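Local atomic coordinates of DUF985 domain-containing protein (Shewanella oneidensis, PDB entry 1YUD), a protein that is of unknown function but belongs to the DUF985 family of the cupin superfamily, with a beta-barrel fold, and assembles as a pair of identical subunits. Residues Ala69-Tyr74 against Cys115-Ala120; Gln79-Tyr84 against Ser127-Met132; Leu97-Asp100 against Arg106-Phe109; Glu148-Met153 against Lys163-Glu168. All blocks are in the same frame, centred on the assembly; numbering follows the deposited sequence.

Interaction 1 of 4, residues Ala69-Tyr74 against Cys115-Ala120; sequences ADEMWY and CIFGSA
Phe117 turns the CE2 side of its ring into the corner formed by Trp73 and Glu71, across the interior of the cupin barrel. The strand segments 71-74 and 116-120 run almost in the same direction, 12° apart, but belong to facing sheets, the axes of the two segments coming no closer than 12.2 Å. Large aromatic side chains suit this place because they can bridge such a distance.

Most of the contact area is buried and comes from Trp73, Phe117 and Ser119. Trp73 brings CZ2 to 4.1 Å from Phe117 CE2, arriving at the edge of the phenyl ring and near its plane. Further along the strand, Trp73 CH2 lies 4.3 Å from Ser119 CB. A small residue suits this spot beside the benzo end of the indole, and its hydroxyl is taken up by Thr82 O, so that the methylene is what meets the ring.

Glu71, partly exposed, adds little area. Its chain is extended, with CG anti to the backbone N (chi1 -164°), which carries OE1 to the phenyl edge, 4.1 Å from Phe117 CE2, the carboxylate and ring planes standing 77° apart. The same OE1 receives a weak, bent hydrogen bond of 2.7 Å from Trp73 NE1. The sheets are thus joined here by apolar contact, while the carboxylate gives the indole N-H a polar mate and probably feels a mild attraction to the electropositive ring edge.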
loop_
_atom_site.group_PDB
_atom_site.type_symbol
_atom_site.label_atom_id
_atom_site.label_comp_id
_atom_site.label_asym_id
_atom_site.label_seq_id
_atom_site.Cartn_x
_atom_site.Cartn_y
_atom_site.Cartn_z
ATOM N N ALA A 69 1.077 12.223 11.429
ATOM C CA ALA A 69 1.744 10.945 11.309
ATOM C C ALA A 69 2.255 10.713 9.893
ATOM O O ALA A 69 1.878 11.414 8.958
ATOM C CB ALA A 69 0.791 9.829 11.721
ATOM N N ASP A 70 3.138 9.741 9.741
ATOM C CA ASP A 70 3.666 9.428 8.434
ATOM C C ASP A 70 2.559 8.833 7.574
ATOM O O ASP A 70 1.518 8.400 8.078
ATOM C CB ASP A 70 4.812 8.418 8.559
ATOM C CG ASP A 70 6.071 9.031 9.120
ATOM O OD1 ASP A 70 7.029 8.269 9.366
ATOM O OD2 ASP A 70 6.100 10.267 9.303
ATOM N N GLU A 71 2.787 8.794 6.271
ATOM C CA GLU A 71 1.792 8.234 5.396
ATOM C C GLU A 71 2.480 7.485 4.282
ATOM O O GLU A 71 3.317 8.030 3.577
ATOM C CB GLU A 71 0.912 9.343 4.826
ATOM C CG GLU A 71 -0.377 8.853 4.203
ATOM C CD GLU A 71 -1.242 9.994 3.703
ATOM O OE1 GLU A 71 -1.009 10.495 2.579
ATOM O OE2 GLU A 71 -2.148 10.409 4.452
HETATM N N MSE A 72 2.156 6.218 4.126
HETATM C CA MSE A 72 2.772 5.491 3.057
HETATM C C MSE A 72 1.885 5.640 1.829
HETATM O O MSE A 72 0.670 5.799 1.937
HETATM C CB MSE A 72 2.966 4.028 3.461
HETATM C CG MSE A 72 4.261 3.790 4.264
HETATM SE SE MSE A 72 5.889 4.057 3.212
HETATM C CE MSE A 72 5.644 2.595 1.964
ATOM N N TRP A 73 2.497 5.633 0.657
ATOM C CA TRP A 73 1.743 5.766 -0.565
ATOM C C TRP A 73 2.013 4.581 -1.459
ATOM O O TRP A 73 3.158 4.295 -1.796
ATOM C CB TRP A 73 2.121 7.060 -1.285
ATOM C CG TRP A 73 1.479 8.290 -0.695
ATOM C CD1 TRP A 73 1.563 8.718 0.599
ATOM C CD2 TRP A 73 0.674 9.261 -1.387
ATOM N NE1 TRP A 73 0.865 9.896 0.757
ATOM C CE2 TRP A 73 0.310 10.252 -0.447
ATOM C CE3 TRP A 73 0.230 9.390 -2.712
ATOM C CZ2 TRP A 73 -0.477 11.360 -0.786
ATOM C CZ3 TRP A 73 -0.551 10.492 -3.051
ATOM C CH2 TRP A 73 -0.896 11.464 -2.088
ATOM N N TYR A 74 0.955 3.881 -1.842
ATOM C CA TYR A 74 1.106 2.733 -2.722
ATOM C C TYR A 74 0.512 3.140 -4.062
ATOM O O TYR A 74 -0.274 4.083 -4.135
ATOM C CB TYR A 74 0.372 1.532 -2.115
ATOM C CG TYR A 74 0.940 1.158 -0.762
ATOM C CD1 TYR A 74 2.016 0.281 -0.659
ATOM C CD2 TYR A 74 0.471 1.762 0.397
ATOM C CE1 TYR A 74 2.614 0.024 0.563
ATOM C CE2 TYR A 74 1.069 1.520 1.620
ATOM C CZ TYR A 74 2.146 0.653 1.696
ATOM O OH TYR A 74 2.811 0.479 2.888
ATOM N N CYS A 115 5.296 17.623 7.757
ATOM C CA CYS A 115 5.590 18.408 6.570
ATOM C C CYS A 115 4.323 18.714 5.763
ATOM O O CYS A 115 3.388 17.900 5.719
ATOM C CB CYS A 115 6.587 17.664 5.686
ATOM S SG CYS A 115 5.822 16.713 4.360
ATOM N N ILE A 116 4.299 19.889 5.128
ATOM C CA ILE A 116 3.160 20.305 4.307
ATOM C C ILE A 116 3.371 19.808 2.885
ATOM O O ILE A 116 4.362 20.145 2.247
ATOM C CB ILE A 116 2.995 21.843 4.303
ATOM C CG1 ILE A 116 2.632 22.324 5.718
ATOM C CG2 ILE A 116 1.909 22.258 3.293
ATOM C CD1 ILE A 116 2.644 23.841 5.889
ATOM N N PHE A 117 2.424 19.009 2.395
ATOM C CA PHE A 117 2.530 18.415 1.067
ATOM C C PHE A 117 1.205 18.317 0.306
ATOM O O PHE A 117 0.120 18.439 0.887
ATOM C CB PHE A 117 3.109 17.005 1.195
ATOM C CG PHE A 117 2.223 16.052 1.963
ATOM C CD1 PHE A 117 1.973 16.243 3.319
ATOM C CD2 PHE A 117 1.632 14.969 1.323
ATOM C CE1 PHE A 117 1.147 15.366 4.029
ATOM C CE2 PHE A 117 0.809 14.091 2.023
ATOM C CZ PHE A 117 0.565 14.289 3.376
ATOM N N GLY A 118 1.328 18.061 -0.996
ATOM C CA GLY A 118 0.188 17.923 -1.876
ATOM C C GLY A 118 0.625 17.126 -3.088
ATOM O O GLY A 118 1.788 16.756 -3.197
ATOM N N SER A 119 -0.285 16.849 -4.011
ATOM C CA SER A 119 0.092 16.083 -5.182
ATOM C C SER A 119 -0.829 16.302 -6.373
ATOM O O SER A 119 -2.023 16.545 -6.227
ATOM C CB SER A 119 0.125 14.598 -4.842
ATOM O OG SER A 119 0.399 13.818 -5.997
ATOM N N ALA A 120 -0.249 16.203 -7.558
ATOM C CA ALA A 120 -0.987 16.353 -8.792
ATOM C C ALA A 120 -0.633 15.141 -9.632
ATOM O O ALA A 120 0.266 14.389 -9.276
ATOM C CB ALA A 120 -0.567 17.637 -9.502
#

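Interaction 2 of 4, residues Gln79-Tyr84 against Ser127-Met132; sequences QSLTIY and SLVGCM
Gln79 and Ser127 mark the point where the two segments come together, their CA atoms 5.1 Å apart; from there the backbones spread like the arms of a V, and Leu81 CA is already 9.3 Å from Val129 CA. Segment 79-84 enters its strand at Leu81, whereas 127-132 is strand throughout, and the two strands lie in different sheets.

At the narrow end the link is polar. Ser127 OG lies 2.5 Å from Gln79 O, probably as a hydrogen bond, although its proton has another acceptor within reach. A serine suits this spot: it is small enough for the close backbone approach and can still offer a hydroxyl to a main-chain carbonyl. Gln79 adds its aliphatic CB beside the same hydroxyl, while its amide NE2 reaches back weakly to Phe126 O.

Where the strands part, Leu81 fills the opening with both branches. Its CG stands anti to the carbonyl carbon (chi1 -48°), and the two branches reach successive inward-facing residues of strand 126-133: CD2 packs on Ser127 CB, and CD1 meets Val129 CG2 at 3.6 Å. Val129 also packs on Trp73 and Phe54, so an apolar residue suits its place, and Leu81 also touches Ser119. Two sheets pinched together at one end and filled with branched aliphatic side chains as they diverge are in keeping with the beta barrel of the cupin superfamily.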
loop_
_atom_site.group_PDB
_atom_site.type_symbol
_atom_site.label_atom_id
_atom_site.label_comp_id
_atom_site.label_asym_id
_atom_site.label_seq_id
_atom_site.Cartn_x
_atom_site.Cartn_y
_atom_site.Cartn_z
ATOM N N GLN A 79 -2.335 7.204 -13.478
ATOM C CA GLN A 79 -1.292 8.156 -13.850
ATOM C C GLN A 79 -0.289 8.506 -12.769
ATOM O O GLN A 79 -0.659 8.970 -11.699
ATOM C CB GLN A 79 -1.928 9.472 -14.341
ATOM C CG GLN A 79 -1.630 9.830 -15.783
ATOM C CD GLN A 79 -2.422 8.996 -16.738
ATOM O OE1 GLN A 79 -2.039 8.807 -17.894
ATOM N NE2 GLN A 79 -3.550 8.489 -16.266
ATOM N N SER A 80 0.989 8.322 -13.076
ATOM C CA SER A 80 2.046 8.643 -12.130
ATOM C C SER A 80 1.738 10.008 -11.518
ATOM O O SER A 80 1.300 10.914 -12.222
ATOM C CB SER A 80 3.383 8.717 -12.851
ATOM O OG SER A 80 3.546 10.010 -13.403
ATOM N N LEU A 81 1.958 10.154 -10.214
ATOM C CA LEU A 81 1.693 11.424 -9.532
ATOM C C LEU A 81 2.992 12.159 -9.226
ATOM O O LEU A 81 4.046 11.855 -9.783
ATOM C CB LEU A 81 0.932 11.175 -8.223
ATOM C CG LEU A 81 -0.280 10.244 -8.326
ATOM C CD1 LEU A 81 -0.915 10.096 -6.963
ATOM C CD2 LEU A 81 -1.288 10.797 -9.304
ATOM N N THR A 82 2.915 13.132 -8.335
ATOM C CA THR A 82 4.095 13.881 -7.955
ATOM C C THR A 82 3.795 14.466 -6.609
ATOM O O THR A 82 2.843 15.221 -6.451
ATOM C CB THR A 82 4.389 14.997 -8.949
ATOM O OG1 THR A 82 4.591 14.421 -10.244
ATOM C CG2 THR A 82 5.641 15.759 -8.545
ATOM N N ILE A 83 4.594 14.092 -5.622
ATOM C CA ILE A 83 4.369 14.589 -4.284
ATOM C C ILE A 83 5.220 15.820 -4.060
ATOM O O ILE A 83 6.446 15.751 -4.070
ATOM C CB ILE A 83 4.741 13.539 -3.232
ATOM C CG1 ILE A 83 4.229 12.158 -3.662
ATOM C CG2 ILE A 83 4.178 13.940 -1.890
ATOM C CD1 ILE A 83 2.743 12.011 -3.613
ATOM N N TYR A 84 4.565 16.955 -3.875
ATOM C CA TYR A 84 5.276 18.187 -3.627
ATOM C C TYR A 84 5.254 18.358 -2.116
ATOM O O TYR A 84 4.190 18.420 -1.504
ATOM C CB TYR A 84 4.577 19.356 -4.328
ATOM C CG TYR A 84 4.391 19.163 -5.822
ATOM C CD1 TYR A 84 3.447 18.274 -6.312
ATOM C CD2 TYR A 84 5.164 19.869 -6.739
ATOM C CE1 TYR A 84 3.269 18.090 -7.677
ATOM C CE2 TYR A 84 4.997 19.695 -8.110
ATOM C CZ TYR A 84 4.042 18.799 -8.580
ATOM O OH TYR A 84 3.847 18.622 -9.947
ATOM N N SER A 127 -6.026 8.399 -11.344
ATOM C CA SER A 127 -5.031 7.797 -10.471
ATOM C C SER A 127 -5.583 7.270 -9.162
ATOM O O SER A 127 -6.031 8.031 -8.299
ATOM C CB SER A 127 -3.913 8.779 -10.192
ATOM O OG SER A 127 -3.148 8.949 -11.355
ATOM N N LEU A 128 -5.563 5.944 -9.046
ATOM C CA LEU A 128 -6.007 5.252 -7.849
ATOM C C LEU A 128 -4.725 5.102 -7.036
ATOM O O LEU A 128 -3.675 4.723 -7.568
ATOM C CB LEU A 128 -6.576 3.871 -8.188
ATOM C CG LEU A 128 -7.085 3.162 -6.928
ATOM C CD1 LEU A 128 -8.256 3.941 -6.385
ATOM C CD2 LEU A 128 -7.481 1.724 -7.220
ATOM N N VAL A 129 -4.824 5.384 -5.746
ATOM C CA VAL A 129 -3.669 5.350 -4.876
ATOM C C VAL A 129 -3.994 4.814 -3.488
ATOM O O VAL A 129 -5.099 5.011 -2.969
ATOM C CB VAL A 129 -3.097 6.781 -4.762
ATOM C CG1 VAL A 129 -2.846 7.164 -3.321
ATOM C CG2 VAL A 129 -1.860 6.891 -5.602
ATOM N N GLY A 130 -3.020 4.135 -2.887
ATOM C CA GLY A 130 -3.222 3.612 -1.550
ATOM C C GLY A 130 -2.494 4.489 -0.555
ATOM O O GLY A 130 -1.322 4.803 -0.746
ATOM N N CYS A 131 -3.183 4.900 0.499
ATOM C CA CYS A 131 -2.569 5.730 1.515
ATOM C C CYS A 131 -2.764 5.137 2.902
ATOM O O CYS A 131 -3.884 4.933 3.371
ATOM C CB CYS A 131 -3.124 7.159 1.455
ATOM S SG CYS A 131 -2.518 8.130 0.034
HETATM N N MSE A 132 -1.636 4.873 3.548
HETATM C CA MSE A 132 -1.586 4.282 4.876
HETATM C C MSE A 132 -0.868 5.223 5.842
HETATM O O MSE A 132 0.335 5.434 5.717
HETATM C CB MSE A 132 -0.849 2.934 4.773
HETATM C CG MSE A 132 -0.782 2.067 6.032
HETATM SE SE MSE A 132 0.500 2.648 7.377
HETATM C CE MSE A 132 -0.749 2.983 8.798
#

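Interaction 3 of 4, residues Leu97-Asp100 against Arg106-Phe109; sequences LGLD and RPQF
The loop that leaves strand 92-97 and returns toward strand 109-111 is closed at its base by Leu97 and Gly98, which lie against Arg106, Pro107 and Phe109. Main-chain bonding is slight: Gly98 N gives Arg106 O a weak hydrogen bond of 3.4 Å, and Leu97 CA sends a C-H toward that same oxygen. Most of the hold comes from Leu97. With CG anti to the backbone N (chi1 -150°), its side chain swings CD1 over the returning chain, where it meets Arg106 O and lies 3.5 Å from Phe109 CB. With an alanine in place of Leu97, Phe109 CB would probably lose its apolar partner and a gap would be likely to open beside Trp73. Gly98 suits its place because at phi 147° a CB would be jammed against Leu97 O. Beyond it, Leu99 CD2 touches Pro107 CG at 4.0 Å, the two side chains crossing at about a right angle, and the CG corner of the proline ring offers an apolar contact. Around this base, Leu97 packs on Trp73 and Leu99 on Phe75 of strand 71-76, while Pro107 leans on His76 of the second subunit and Gln108 bonds Ser51 of that subunit.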
loop_
_atom_site.group_PDB
_atom_site.type_symbol
_atom_site.label_atom_id
_atom_site.label_comp_id
_atom_site.label_asym_id
_atom_site.label_seq_id
_atom_site.Cartn_x
_atom_site.Cartn_y
_atom_site.Cartn_z
ATOM N N LEU A 97 5.829 9.073 -7.914
ATOM C CA LEU A 97 5.092 7.841 -7.644
ATOM C C LEU A 97 4.618 7.319 -8.990
ATOM O O LEU A 97 4.303 8.118 -9.861
ATOM C CB LEU A 97 3.887 8.124 -6.744
ATOM C CG LEU A 97 3.460 6.978 -5.824
ATOM C CD1 LEU A 97 4.646 6.568 -4.922
ATOM C CD2 LEU A 97 2.258 7.418 -4.985
ATOM N N GLY A 98 4.574 6.003 -9.179
ATOM C CA GLY A 98 4.129 5.483 -10.461
ATOM C C GLY A 98 4.827 4.193 -10.830
ATOM O O GLY A 98 5.615 3.684 -10.039
ATOM N N LEU A 99 4.566 3.680 -12.032
ATOM C CA LEU A 99 5.147 2.415 -12.479
ATOM C C LEU A 99 6.241 2.437 -13.552
ATOM O O LEU A 99 6.550 1.388 -14.119
ATOM C CB LEU A 99 4.030 1.480 -12.952
ATOM C CG LEU A 99 3.124 0.867 -11.876
ATOM C CD1 LEU A 99 1.845 0.321 -12.490
ATOM C CD2 LEU A 99 3.884 -0.230 -11.167
ATOM N N ASP A 100 6.831 3.596 -13.845
ATOM C CA ASP A 100 7.899 3.642 -14.856
ATOM C C ASP A 100 9.259 3.631 -14.171
ATOM O O ASP A 100 9.699 4.652 -13.632
ATOM C CB ASP A 100 7.800 4.895 -15.735
ATOM C CG ASP A 100 8.731 4.828 -16.954
ATOM O OD1 ASP A 100 8.981 5.879 -17.590
ATOM O OD2 ASP A 100 9.206 3.717 -17.279
ATOM N N ARG A 106 8.708 5.289 -8.639
ATOM C CA ARG A 106 8.696 4.225 -7.644
ATOM C C ARG A 106 7.272 3.972 -7.109
ATOM O O ARG A 106 6.588 4.910 -6.686
ATOM C CB ARG A 106 9.612 4.637 -6.491
ATOM C CG ARG A 106 10.554 3.555 -6.028
ATOM C CD ARG A 106 11.950 3.699 -6.615
ATOM N NE ARG A 106 11.985 3.686 -8.069
ATOM C CZ ARG A 106 13.091 3.454 -8.766
ATOM N NH1 ARG A 106 14.225 3.214 -8.131
ATOM N NH2 ARG A 106 13.067 3.466 -10.091
ATOM N N PRO A 107 6.815 2.702 -7.103
ATOM C CA PRO A 107 5.470 2.376 -6.616
ATOM C C PRO A 107 5.131 2.799 -5.189
ATOM O O PRO A 107 3.956 3.010 -4.868
ATOM C CB PRO A 107 5.391 0.872 -6.817
ATOM C CG PRO A 107 6.204 0.683 -8.046
ATOM C CD PRO A 107 7.420 1.525 -7.739
ATOM N N GLN A 108 6.133 2.934 -4.329
ATOM C CA GLN A 108 5.854 3.353 -2.956
ATOM C C GLN A 108 6.619 4.599 -2.575
ATOM O O GLN A 108 7.708 4.856 -3.069
ATOM C CB GLN A 108 6.214 2.251 -1.948
ATOM C CG GLN A 108 5.086 1.288 -1.604
ATOM C CD GLN A 108 5.605 -0.008 -1.003
ATOM O OE1 GLN A 108 5.924 -0.079 0.194
ATOM N NE2 GLN A 108 5.713 -1.043 -1.840
ATOM N N PHE A 109 6.045 5.384 -1.689
ATOM C CA PHE A 109 6.735 6.551 -1.243
ATOM C C PHE A 109 6.262 6.887 0.147
ATOM O O PHE A 109 5.104 6.661 0.493
ATOM C CB PHE A 109 6.510 7.741 -2.163
ATOM C CG PHE A 109 7.348 8.912 -1.788
ATOM C CD1 PHE A 109 8.649 9.023 -2.251
ATOM C CD2 PHE A 109 6.900 9.822 -0.853
ATOM C CE1 PHE A 109 9.491 10.015 -1.778
ATOM C CE2 PHE A 109 7.742 10.815 -0.379
ATOM C CZ PHE A 109 9.031 10.901 -0.846
#

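Interaction 4 of 4, residues Glu148-Met153 against Lys163-Glu168; sequences EALLAM and KLSRPE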
loop_
_atom_site.group_PDB
_atom_site.type_symbol
_atom_site.label_atom_id
_atom_site.label_comp_id
_atom_site.label_asym_id
_atom_site.label_seq_id
_atom_site.Cartn_x
_atom_site.Cartn_y
_atom_site.Cartn_z
ATOM N N GLU A 148 -3.393 31.911 1.107
ATOM C CA GLU A 148 -2.898 33.061 1.857
ATOM C C GLU A 148 -1.671 32.706 2.685
ATOM O O GLU A 148 -0.555 33.090 2.349
ATOM C CB GLU A 148 -3.989 33.606 2.788
ATOM C CG GLU A 148 -4.901 34.674 2.181
ATOM C CD GLU A 148 -5.740 34.176 1.017
ATOM O OE1 GLU A 148 -5.181 33.932 -0.074
ATOM O OE2 GLU A 148 -6.968 34.031 1.198
ATOM N N ALA A 149 -1.883 31.964 3.766
ATOM C CA ALA A 149 -0.789 31.581 4.649
ATOM C C ALA A 149 0.385 30.990 3.881
ATOM O O ALA A 149 1.540 31.233 4.223
ATOM C CB ALA A 149 -1.285 30.589 5.695
ATOM N N LEU A 150 0.089 30.234 2.830
ATOM C CA LEU A 150 1.140 29.597 2.044
ATOM C C LEU A 150 2.022 30.544 1.233
ATOM O O LEU A 150 3.170 30.216 0.931
ATOM C CB LEU A 150 0.535 28.527 1.136
ATOM C CG LEU A 150 -0.065 27.335 1.883
ATOM C CD1 LEU A 150 -0.524 26.301 0.876
ATOM C CD2 LEU A 150 0.967 26.744 2.838
ATOM N N LEU A 151 1.497 31.706 0.858
ATOM C CA LEU A 151 2.313 32.673 0.126
ATOM C C LEU A 151 3.030 33.545 1.156
ATOM O O LEU A 151 4.056 34.157 0.863
ATOM C CB LEU A 151 1.455 33.536 -0.802
ATOM C CG LEU A 151 1.162 32.934 -2.176
ATOM C CD1 LEU A 151 2.467 32.589 -2.876
ATOM C CD2 LEU A 151 0.315 31.703 -2.017
ATOM N N ALA A 152 2.472 33.601 2.363
ATOM C CA ALA A 152 3.078 34.352 3.451
ATOM C C ALA A 152 4.356 33.572 3.705
ATOM O O ALA A 152 5.418 33.903 3.178
ATOM C CB ALA A 152 2.183 34.319 4.677
HETATM N N MSE A 153 4.243 32.516 4.504
HETATM C CA MSE A 153 5.383 31.660 4.779
HETATM C C MSE A 153 5.725 31.062 3.408
HETATM O O MSE A 153 4.849 30.924 2.558
HETATM C CB MSE A 153 4.984 30.569 5.794
HETATM C CG MSE A 153 3.835 29.641 5.343
HETATM SE SE MSE A 153 2.821 28.689 6.758
HETATM C CE MSE A 153 4.281 27.793 7.665
ATOM N N LYS A 163 -0.989 26.059 -7.317
ATOM C CA LYS A 163 -1.576 24.895 -7.971
ATOM C C LYS A 163 -2.179 23.938 -6.953
ATOM O O LYS A 163 -3.271 23.402 -7.159
ATOM C CB LYS A 163 -0.527 24.162 -8.818
ATOM C CG LYS A 163 -0.291 24.789 -10.186
ATOM C CD LYS A 163 0.154 26.247 -10.087
ATOM C CE LYS A 163 0.322 26.866 -11.474
ATOM N NZ LYS A 163 0.779 28.291 -11.438
ATOM N N LEU A 164 -1.463 23.744 -5.848
ATOM C CA LEU A 164 -1.901 22.842 -4.792
ATOM C C LEU A 164 -2.469 23.615 -3.610
ATOM O O LEU A 164 -2.304 23.215 -2.461
ATOM C CB LEU A 164 -0.728 21.976 -4.315
ATOM C CG LEU A 164 0.140 21.276 -5.370
ATOM C CD1 LEU A 164 1.239 20.494 -4.680
ATOM C CD2 LEU A 164 -0.705 20.355 -6.218
ATOM N N SER A 165 -3.137 24.726 -3.893
ATOM C CA SER A 165 -3.727 25.539 -2.840
ATOM C C SER A 165 -4.783 26.462 -3.429
ATOM O O SER A 165 -4.861 26.627 -4.645
ATOM C CB SER A 165 -2.640 26.364 -2.149
ATOM O OG SER A 165 -3.171 27.092 -1.057
ATOM N N ARG A 166 -5.607 27.046 -2.566
ATOM C CA ARG A 166 -6.645 27.975 -3.008
ATOM C C ARG A 166 -6.876 29.060 -1.968
ATOM O O ARG A 166 -6.836 28.798 -0.761
ATOM C CB ARG A 166 -7.958 27.238 -3.321
ATOM C CG ARG A 166 -7.963 26.597 -4.699
ATOM C CD ARG A 166 -9.290 25.952 -5.024
ATOM N NE ARG A 166 -9.707 25.010 -3.996
ATOM C CZ ARG A 166 -10.320 23.857 -4.244
ATOM N NH1 ARG A 166 -10.585 23.497 -5.494
ATOM N NH2 ARG A 166 -10.672 23.060 -3.238
ATOM N N PRO A 167 -7.123 30.298 -2.432
ATOM C CA PRO A 167 -7.364 31.497 -1.624
ATOM C C PRO A 167 -8.634 31.589 -0.772
ATOM O O PRO A 167 -9.547 30.769 -0.877
ATOM C CB PRO A 167 -7.281 32.619 -2.656
ATOM C CG PRO A 167 -7.834 31.975 -3.876
ATOM C CD PRO A 167 -7.161 30.629 -3.868
ATOM N N GLU A 168 -8.654 32.615 0.075
ATOM C CA GLU A 168 -9.758 32.904 0.981
ATOM C C GLU A 168 -9.957 31.765 1.979
ATOM O O GLU A 168 -11.027 31.115 1.942
ATOM C CB GLU A 168 -11.046 33.150 0.186
ATOM C CG GLU A 168 -11.944 34.251 0.764
ATOM C CD GLU A 168 -11.377 35.659 0.575
ATOM O OE1 GLU A 168 -11.219 36.090 -0.592
ATOM O OE2 GLU A 168 -11.101 36.333 1.594
#
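Glu148, which meets Pro167 and Glu168 with its side chain, has its backbone O gripped by two donors of its own helix, Leu151 N at 2.9 Å and Ala152 N at 3.1 Å. These bonds belong to the helix; the carboxylate turns to the tail. The side chain folds back at chi2 (64°), bringing OE2 to the backbone N of Glu168; the modelled separation of 2.5 Å is very short and doubtful as a length, but the pairing is a hydrogen bond, with an angle of 138° at the hydrogen. OE1 of the same carboxylate lies 3.6 Å from Pro167 CB, the two side chains crossing at about a right angle. Proline keeps the tail extended here, and a glutamate on the helix supplies an acceptor for the N-H that follows it. Glu148 OE2 and Glu168 OE2 are 4.7 Å apart, like charges that probably repel mildly in this exposed setting.

The buried half of the contact is plainer. Leu150 points at the tail, its CD1 lying 3.4 Å from Ser165 OG with Ser165 CB just behind, and Leu150 also packs on Val161 and Phe64. A small side chain such as serine fits this buried spot, and the backbone of Arg166 bonds Gln147. The arrangement is a C-terminal tail laid along a short helix, an extension packed on the outside of the cupin barrel by way of strand 62-66.

In the fold
Interactions 1 and 2 form the core: each joins the two facing sheets, using strands 71-76 and 116-121 in one case and 81-86 and 126-133 in the other, so their segments alternate along the chain and neighbour one another within the sheets. Interaction 1 spans the wide interior with aromatic rings, whereas interaction 2 closes a narrow end with a serine and aliphatic branches. Interaction 3 lies about 8 Å from interaction 2, between centres, and adds a partly buried loop base that also faces the second subunit. Interaction 4 lies on the far side, about 28 Å from interaction 3 between centres; it is largely surface and relies on a carboxylate, with Leu164 packing against Gly118 and Tyr84 to tie the tail to the barrel.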